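Local coordinates for MobA-like NTP transferase domain-containing protein (Thermus thermophilus, PDB 2DPW) that is of unknown function but probably acts as a nucleotidyltransferase of the MobA-like family, at residues Ala112-Val124 with Thr142-Phe156. Residues are numbered along the deposited sequence; the frame is centred on the assembly and turned at random.
Sequences AALVYPIVPKEAV and TFTGGNLLLLDKSLF
Val115 pairs with Leu150 and Val119 with Thr144, both as hydrogen-bonded pairs, where strand 114-120 runs antiparallel to strands 148-152 and 142-145 in the central mixed sheet of a MobA-like NTP transferase-family (GT-A) domain. The register slips by two residues between these two ladders. Into the bend at that slip goes the ring of Tyr116. With CG anti to the backbone N (chi1 -179°), it crosses Leu149 at about a right angle, CD1 lying 3.9 Å from Leu149 CD1. The carbonyl oxygens of Gly146 and Leu148 meet the ring edge in its plane; Tyr116 OH is modelled as donating to Gly146 O, but the hydroxyl sits too close to Gly145 C, so that bond is tentative. Gly146 suits this hollow: a CB on it would run into Pro117 O, which instead accepts from Gly146 N at 2.9 Å. A leucine in place of Tyr116 would probably leave a gap beside Leu149 and the carbonyls of Gly146 and Leu148. Strand 210-214 pairs in parallel along the other edge of strand 114-120. Leu114 lies alongside Leu151 on one face of the sheet, CD1 to CD2 3.8 Å, while its CD1 also reaches Phe156 CE1. Ala113, at the far end, is a small bump against Leu155 in the helix that follows Asp152, its N-cap. Near the other end, Pro120 CG leans obliquely on Phe143 CE2 at 3.6 Å, and Ile118 CD1 sits over one face of the same ring, 4.1 Å from its centroid and 22° off the normal.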
ATOM      1  N   ALA A 112       7.802 -10.853   9.903  1.00 52.00           N
ATOM      2  CA  ALA A 112       8.551  -9.593  10.007  1.00 47.76           C
ATOM      3  C   ALA A 112       7.654  -8.412  10.385  1.00 44.45           C
ATOM      4  O   ALA A 112       6.491  -8.344   9.977  1.00 51.29           O
ATOM      5  CB  ALA A 112       9.276  -9.292   8.689  1.00 36.64           C
ATOM      6  N   ALA A 113       8.212  -7.491  11.166  1.00 39.01           N
ATOM      7  CA  ALA A 113       7.505  -6.299  11.624  1.00 34.30           C
ATOM      8  C   ALA A 113       6.822  -5.604  10.464  1.00 40.63           C
ATOM      9  O   ALA A 113       5.722  -5.058  10.590  1.00 43.39           O
ATOM     10  CB  ALA A 113       8.486  -5.341  12.265  1.00 26.66           C
ATOM     11  N   LEU A 114       7.490  -5.634   9.324  1.00 38.89           N
ATOM     12  CA  LEU A 114       6.977  -4.983   8.148  1.00 32.71           C
ATOM     13  C   LEU A 114       7.210  -5.821   6.903  1.00 35.52           C
ATOM     14  O   LEU A 114       8.328  -6.258   6.647  1.00 36.83           O
ATOM     15  CB  LEU A 114       7.659  -3.623   8.019  1.00 34.02           C
ATOM     16  CG  LEU A 114       7.295  -2.747   6.828  1.00 46.49           C
ATOM     17  CD1 LEU A 114       7.483  -1.300   7.196  1.00 43.82           C
ATOM     18  CD2 LEU A 114       8.142  -3.137   5.632  1.00 51.84           C
ATOM     19  N   VAL A 115       6.142  -6.053   6.142  1.00 33.12           N
ATOM     20  CA  VAL A 115       6.240  -6.809   4.905  1.00 35.66           C
ATOM     21  C   VAL A 115       5.555  -6.024   3.789  1.00 37.98           C
ATOM     22  O   VAL A 115       4.405  -5.616   3.913  1.00 39.56           O
ATOM     23  CB  VAL A 115       5.611  -8.210   5.046  1.00 33.39           C
ATOM     24  CG1 VAL A 115       5.766  -9.001   3.738  1.00 22.98           C
ATOM     25  CG2 VAL A 115       6.292  -8.955   6.184  1.00 34.32           C
ATOM     26  N   TYR A 116       6.279  -5.805   2.698  1.00 33.57           N
ATOM     27  CA  TYR A 116       5.745  -5.057   1.574  1.00 32.47           C
ATOM     28  C   TYR A 116       5.646  -5.848   0.290  1.00 34.80           C
ATOM     29  O   TYR A 116       6.650  -6.128  -0.357  1.00 34.02           O
ATOM     30  CB  TYR A 116       6.605  -3.842   1.317  1.00 36.43           C
ATOM     31  CG  TYR A 116       6.095  -3.003   0.189  1.00 26.84           C
ATOM     32  CD1 TYR A 116       4.750  -2.670   0.117  1.00 38.75           C
ATOM     33  CD2 TYR A 116       6.959  -2.495  -0.771  1.00 26.09           C
ATOM     34  CE1 TYR A 116       4.273  -1.847  -0.874  1.00 35.43           C
ATOM     35  CE2 TYR A 116       6.500  -1.666  -1.768  1.00 32.21           C
ATOM     36  CZ  TYR A 116       5.155  -1.344  -1.816  1.00 29.10           C
ATOM     37  OH  TYR A 116       4.683  -0.517  -2.796  1.00 30.81           O
ATOM     38  N   PRO A 117       4.420  -6.206  -0.105  1.00 40.93           N
ATOM     39  CA  PRO A 117       4.206  -6.978  -1.337  1.00 39.60           C
ATOM     40  C   PRO A 117       4.604  -6.239  -2.619  1.00 31.02           C
ATOM     41  O   PRO A 117       4.217  -5.091  -2.832  1.00 31.21           O
ATOM     42  CB  PRO A 117       2.709  -7.320  -1.309  1.00 30.40           C
ATOM     43  CG  PRO A 117       2.147  -6.755  -0.074  1.00 17.98           C
ATOM     44  CD  PRO A 117       3.206  -6.073   0.719  1.00 20.51           C
ATOM     45  N   ILE A 118       5.374  -6.908  -3.468  1.00 35.18           N
ATOM     46  CA  ILE A 118       5.789  -6.317  -4.745  1.00 46.33           C
ATOM     47  C   ILE A 118       5.367  -7.232  -5.889  1.00 43.61           C
ATOM     48  O   ILE A 118       5.365  -8.451  -5.744  1.00 43.85           O
ATOM     49  CB  ILE A 118       7.327  -6.095  -4.835  1.00 40.96           C
ATOM     50  CG1 ILE A 118       8.055  -7.404  -4.544  1.00 49.44           C
ATOM     51  CG2 ILE A 118       7.768  -4.983  -3.889  1.00 22.57           C
ATOM     52  CD1 ILE A 118       9.565  -7.305  -4.678  1.00 48.14           C
ATOM     53  N   VAL A 119       5.016  -6.631  -7.022  1.00 39.21           N
ATOM     54  CA  VAL A 119       4.579  -7.384  -8.197  1.00 42.45           C
ATOM     55  C   VAL A 119       5.576  -7.381  -9.370  1.00 49.04           C
ATOM     56  O   VAL A 119       6.159  -6.341  -9.718  1.00 49.48           O
ATOM     57  CB  VAL A 119       3.237  -6.839  -8.735  1.00 36.38           C
ATOM     58  CG1 VAL A 119       2.711  -7.746  -9.818  1.00 36.29           C
ATOM     59  CG2 VAL A 119       2.233  -6.715  -7.616  1.00 38.28           C
ATOM     60  N   PRO A 120       5.778  -8.551 -10.001  1.00 50.73           N
ATOM     61  CA  PRO A 120       6.698  -8.681 -11.142  1.00 54.12           C
ATOM     62  C   PRO A 120       6.114  -8.092 -12.429  1.00 54.60           C
ATOM     63  O   PRO A 120       4.923  -8.247 -12.702  1.00 58.19           O
ATOM     64  CB  PRO A 120       6.897 -10.191 -11.261  1.00 45.32           C
ATOM     65  CG  PRO A 120       6.598 -10.702  -9.869  1.00 38.00           C
ATOM     66  CD  PRO A 120       5.400  -9.879  -9.487  1.00 41.29           C
ATOM     67  N   LYS A 121       6.947  -7.409 -13.208  1.00 55.99           N
ATOM     68  CA  LYS A 121       6.508  -6.825 -14.470  1.00 60.78           C
ATOM     69  C   LYS A 121       5.742  -7.917 -15.216  1.00 68.18           C
ATOM     70  O   LYS A 121       4.646  -7.700 -15.745  1.00 69.85           O
ATOM     71  CB  LYS A 121       7.731  -6.393 -15.291  1.00 65.44           C
ATOM     72  CG  LYS A 121       7.436  -5.675 -16.608  1.00 65.25           C
ATOM     73  CD  LYS A 121       8.740  -5.281 -17.302  1.00 73.31           C
ATOM     74  CE  LYS A 121       8.565  -4.079 -18.233  1.00 74.47           C
ATOM     75  NZ  LYS A 121       9.869  -3.623 -18.809  1.00 74.99           N
ATOM     76  N   GLU A 122       6.338  -9.105 -15.215  1.00 67.66           N
ATOM     77  CA  GLU A 122       5.804 -10.288 -15.878  1.00 69.08           C
ATOM     78  C   GLU A 122       4.293 -10.521 -15.720  1.00 72.89           C
ATOM     79  O   GLU A 122       3.613 -10.878 -16.683  1.00 75.57           O
ATOM     80  CB  GLU A 122       6.567 -11.525 -15.379  1.00 72.82           C
ATOM     81  CG  GLU A 122       8.077 -11.540 -15.682  1.00 81.91           C
ATOM     82  CD  GLU A 122       8.846 -10.379 -15.047  1.00 91.52           C
ATOM     83  OE1 GLU A 122       8.679 -10.137 -13.831  1.00 92.48           O
ATOM     84  OE2 GLU A 122       9.631  -9.715 -15.767  1.00 84.43           O
ATOM     85  N   ALA A 123       3.772 -10.319 -14.513  1.00 73.24           N
ATOM     86  CA  ALA A 123       2.354 -10.547 -14.245  1.00 63.72           C
ATOM     87  C   ALA A 123       1.496  -9.297 -14.332  1.00 61.19           C
ATOM     88  O   ALA A 123       0.283  -9.384 -14.503  1.00 54.07           O
ATOM     89  CB  ALA A 123       2.185 -11.189 -12.875  1.00 62.81           C
ATOM     90  N   VAL A 124       2.119  -8.135 -14.197  1.00 59.36           N
ATOM     91  CA  VAL A 124       1.378  -6.886 -14.270  1.00 63.86           C
ATOM     92  C   VAL A 124       0.758  -6.736 -15.649  1.00 73.54           C
ATOM     93  O   VAL A 124      -0.305  -6.143 -15.812  1.00 74.20           O
ATOM     94  CB  VAL A 124       2.296  -5.690 -14.027  1.00 62.46           C
ATOM     95  CG1 VAL A 124       1.495  -4.395 -14.087  1.00 48.10           C
ATOM     96  CG2 VAL A 124       2.984  -5.848 -12.688  1.00 69.80           C
ATOM     97  N   THR A 142      12.178  -7.834 -12.082  1.00 55.60           N
ATOM     98  CA  THR A 142      11.702  -6.475 -12.283  1.00 57.05           C
ATOM     99  C   THR A 142      10.340  -6.371 -11.612  1.00 55.82           C
ATOM    100  O   THR A 142       9.410  -7.106 -11.945  1.00 51.28           O
ATOM    101  CB  THR A 142      11.578  -6.148 -13.762  1.00 54.70           C
ATOM    102  OG1 THR A 142      12.871  -6.245 -14.370  1.00 54.82           O
ATOM    103  CG2 THR A 142      11.036  -4.741 -13.942  1.00 58.24           C
ATOM    104  N   PHE A 143      10.233  -5.452 -10.659  1.00 53.52           N
ATOM    105  CA  PHE A 143       9.008  -5.294  -9.910  1.00 46.74           C
ATOM    106  C   PHE A 143       8.539  -3.878  -9.735  1.00 47.71           C
ATOM    107  O   PHE A 143       9.204  -2.912 -10.102  1.00 53.40           O
ATOM    108  CB  PHE A 143       9.206  -5.880  -8.519  1.00 48.92           C
ATOM    109  CG  PHE A 143       9.893  -7.209  -8.519  1.00 45.60           C
ATOM    110  CD1 PHE A 143      11.285  -7.299  -8.545  1.00 38.28           C
ATOM    111  CD2 PHE A 143       9.144  -8.380  -8.494  1.00 50.74           C
ATOM    112  CE1 PHE A 143      11.913  -8.530  -8.547  1.00 43.52           C
ATOM    113  CE2 PHE A 143       9.765  -9.619  -8.495  1.00 45.82           C
ATOM    114  CZ  PHE A 143      11.153  -9.692  -8.518  1.00 46.22           C
ATOM    115  N   THR A 144       7.368  -3.781  -9.137  1.00 40.94           N
ATOM    116  CA  THR A 144       6.807  -2.504  -8.789  1.00 48.73           C
ATOM    117  C   THR A 144       6.200  -2.760  -7.433  1.00 51.54           C
ATOM    118  O   THR A 144       5.950  -3.930  -7.077  1.00 48.03           O
ATOM    119  CB  THR A 144       5.735  -2.049  -9.777  1.00 58.51           C
ATOM    120  OG1 THR A 144       5.323  -0.721  -9.433  1.00 63.85           O
ATOM    121  CG2 THR A 144       4.543  -2.982  -9.760  1.00 43.22           C
ATOM    122  N   GLY A 145       5.997  -1.674  -6.686  1.00 48.65           N
ATOM    123  CA  GLY A 145       5.436  -1.764  -5.348  1.00 44.81           C
ATOM    124  C   GLY A 145       3.953  -1.826  -5.162  1.00 43.83           C
ATOM    125  O   GLY A 145       3.237  -1.223  -5.955  1.00 45.06           O
ATOM    126  N   GLY A 146       3.453  -2.646  -4.241  1.00 50.34           N
ATOM    127  CA  GLY A 146       2.003  -2.700  -4.095  1.00 46.33           C
ATOM    128  C   GLY A 146       1.425  -1.490  -3.391  1.00 43.02           C
ATOM    129  O   GLY A 146       2.122  -0.513  -3.137  1.00 41.12           O
ATOM    130  N   ASN A 147       0.136  -1.555  -3.107  1.00 38.61           N
ATOM    131  CA  ASN A 147      -0.538  -0.485  -2.440  1.00 34.57           C
ATOM    132  C   ASN A 147      -1.032  -1.073  -1.133  1.00 32.78           C
ATOM    133  O   ASN A 147      -1.997  -0.607  -0.535  1.00 45.81           O
ATOM    134  CB  ASN A 147      -1.703  -0.035  -3.305  1.00 44.38           C
ATOM    135  CG  ASN A 147      -1.269   0.817  -4.529  1.00 46.27           C
ATOM    136  OD1 ASN A 147      -0.708   1.896  -4.371  1.00 58.79           O
ATOM    137  ND2 ASN A 147      -1.553   0.332  -5.741  1.00 67.27           N
ATOM    138  N   LEU A 148      -0.378  -2.156  -0.738  1.00 43.01           N
ATOM    139  CA  LEU A 148      -0.684  -2.871   0.489  1.00 41.48           C
ATOM    140  C   LEU A 148       0.566  -2.893   1.335  1.00 39.13           C
ATOM    141  O   LEU A 148       1.677  -2.930   0.811  1.00 46.32           O
ATOM    142  CB  LEU A 148      -1.084  -4.323   0.200  1.00 39.71           C
ATOM    143  CG  LEU A 148      -2.336  -4.698  -0.600  1.00 51.69           C
ATOM    144  CD1 LEU A 148      -2.410  -6.213  -0.608  1.00 40.90           C
ATOM    145  CD2 LEU A 148      -3.623  -4.107   0.001  1.00 29.17           C
ATOM    146  N   LEU A 149       0.370  -2.872   2.643  1.00 35.84           N
ATOM    147  CA  LEU A 149       1.480  -2.932   3.579  1.00 34.53           C
ATOM    148  C   LEU A 149       1.034  -3.705   4.810  1.00 35.54           C
ATOM    149  O   LEU A 149       0.081  -3.324   5.495  1.00 40.47           O
ATOM    150  CB  LEU A 149       1.933  -1.538   3.996  1.00 37.75           C
ATOM    151  CG  LEU A 149       3.234  -1.510   4.803  1.00 36.80           C
ATOM    152  CD1 LEU A 149       4.414  -1.897   3.919  1.00 39.41           C
ATOM    153  CD2 LEU A 149       3.431  -0.120   5.357  1.00 30.00           C
ATOM    154  N   LEU A 150       1.737  -4.796   5.080  1.00 31.22           N
ATOM    155  CA  LEU A 150       1.444  -5.666   6.205  1.00 34.63           C
ATOM    156  C   LEU A 150       2.322  -5.297   7.418  1.00 40.56           C
ATOM    157  O   LEU A 150       3.553  -5.402   7.372  1.00 44.92           O
ATOM    158  CB  LEU A 150       1.683  -7.112   5.767  1.00 28.03           C
ATOM    159  CG  LEU A 150       1.312  -8.221   6.743  1.00 40.16           C
ATOM    160  CD1 LEU A 150      -0.074  -7.986   7.330  1.00 32.79           C
ATOM    161  CD2 LEU A 150       1.377  -9.542   6.008  1.00 31.53           C
ATOM    162  N   LEU A 151       1.691  -4.868   8.509  1.00 38.00           N
ATOM    163  CA  LEU A 151       2.451  -4.457   9.689  1.00 43.53           C
ATOM    164  C   LEU A 151       2.156  -5.173  10.981  1.00 44.69           C
ATOM    165  O   LEU A 151       1.030  -5.589  11.252  1.00 40.22           O
ATOM    166  CB  LEU A 151       2.239  -2.976  10.000  1.00 36.05           C
ATOM    167  CG  LEU A 151       2.440  -1.886   8.962  1.00 44.48           C
ATOM    168  CD1 LEU A 151       2.019  -0.588   9.605  1.00 24.74           C
ATOM    169  CD2 LEU A 151       3.897  -1.847   8.462  1.00 45.16           C
ATOM    170  N   ASP A 152       3.192  -5.284  11.796  1.00 50.10           N
ATOM    171  CA  ASP A 152       3.042  -5.852  13.112  1.00 49.10           C
ATOM    172  C   ASP A 152       3.042  -4.577  13.950  1.00 44.78           C
ATOM    173  O   ASP A 152       4.104  -4.062  14.296  1.00 43.97           O
ATOM    174  CB  ASP A 152       4.236  -6.703  13.476  1.00 49.00           C
ATOM    175  CG  ASP A 152       4.044  -7.390  14.785  1.00 56.97           C
ATOM    176  OD1 ASP A 152       3.332  -8.414  14.809  1.00 61.60           O
ATOM    177  OD2 ASP A 152       4.573  -6.890  15.799  1.00 49.23           O
ATOM    178  N   LYS A 153       1.843  -4.054  14.217  1.00 40.15           N
ATOM    179  CA  LYS A 153       1.654  -2.818  14.987  1.00 47.25           C
ATOM    180  C   LYS A 153       2.695  -2.705  16.091  1.00 50.13           C
ATOM    181  O   LYS A 153       3.452  -1.729  16.152  1.00 53.22           O
ATOM    182  CB  LYS A 153       0.278  -2.776  15.656  1.00 33.48           C
ATOM    183  CG  LYS A 153       0.154  -1.594  16.617  1.00 40.24           C
ATOM    184  CD  LYS A 153      -1.211  -1.482  17.259  1.00 44.80           C
ATOM    185  CE  LYS A 153      -1.271  -0.266  18.162  1.00 36.63           C
ATOM    186  NZ  LYS A 153      -2.539  -0.158  18.911  1.00 51.13           N
ATOM    187  N   SER A 154       2.697  -3.703  16.975  1.00 52.50           N
ATOM    188  CA  SER A 154       3.603  -3.787  18.107  1.00 47.61           C
ATOM    189  C   SER A 154       5.060  -3.693  17.739  1.00 50.08           C
ATOM    190  O   SER A 154       5.805  -3.029  18.434  1.00 57.84           O
ATOM    191  CB  SER A 154       3.391  -5.102  18.812  1.00 48.41           C
ATOM    192  OG  SER A 154       3.078  -6.136  17.886  1.00 67.83           O
ATOM    193  N   LEU A 155       5.493  -4.372  16.682  1.00 49.29           N
ATOM    194  CA  LEU A 155       6.909  -4.306  16.312  1.00 45.36           C
ATOM    195  C   LEU A 155       7.238  -2.970  15.668  1.00 47.91           C
ATOM    196  O   LEU A 155       8.302  -2.381  15.857  1.00 47.17           O
ATOM    197  CB  LEU A 155       7.247  -5.410  15.323  1.00 38.89           C
ATOM    198  CG  LEU A 155       7.302  -6.861  15.781  1.00 47.34           C
ATOM    199  CD1 LEU A 155       7.487  -7.796  14.591  1.00 40.24           C
ATOM    200  CD2 LEU A 155       8.436  -6.996  16.746  1.00 34.40           C
ATOM    201  N   PHE A 156       6.293  -2.507  14.878  1.00 53.92           N
ATOM    202  CA  PHE A 156       6.452  -1.269  14.159  1.00 57.39           C
ATOM    203  C   PHE A 156       6.436  -0.056  15.064  1.00 62.78           C
ATOM    204  O   PHE A 156       7.186   0.895  14.855  1.00 65.32           O
ATOM    205  CB  PHE A 156       5.349  -1.145  13.124  1.00 60.92           C
ATOM    206  CG  PHE A 156       5.682  -0.206  12.026  1.00 75.22           C
ATOM    207  CD1 PHE A 156       6.861  -0.374  11.302  1.00 77.10           C
ATOM    208  CD2 PHE A 156       4.836   0.851  11.713  1.00 75.43           C
ATOM    209  CE1 PHE A 156       7.199   0.501  10.284  1.00 82.27           C
ATOM    210  CE2 PHE A 156       5.160   1.734  10.695  1.00 81.75           C
ATOM    211  CZ  PHE A 156       6.349   1.558   9.976  1.00 83.52           C
TER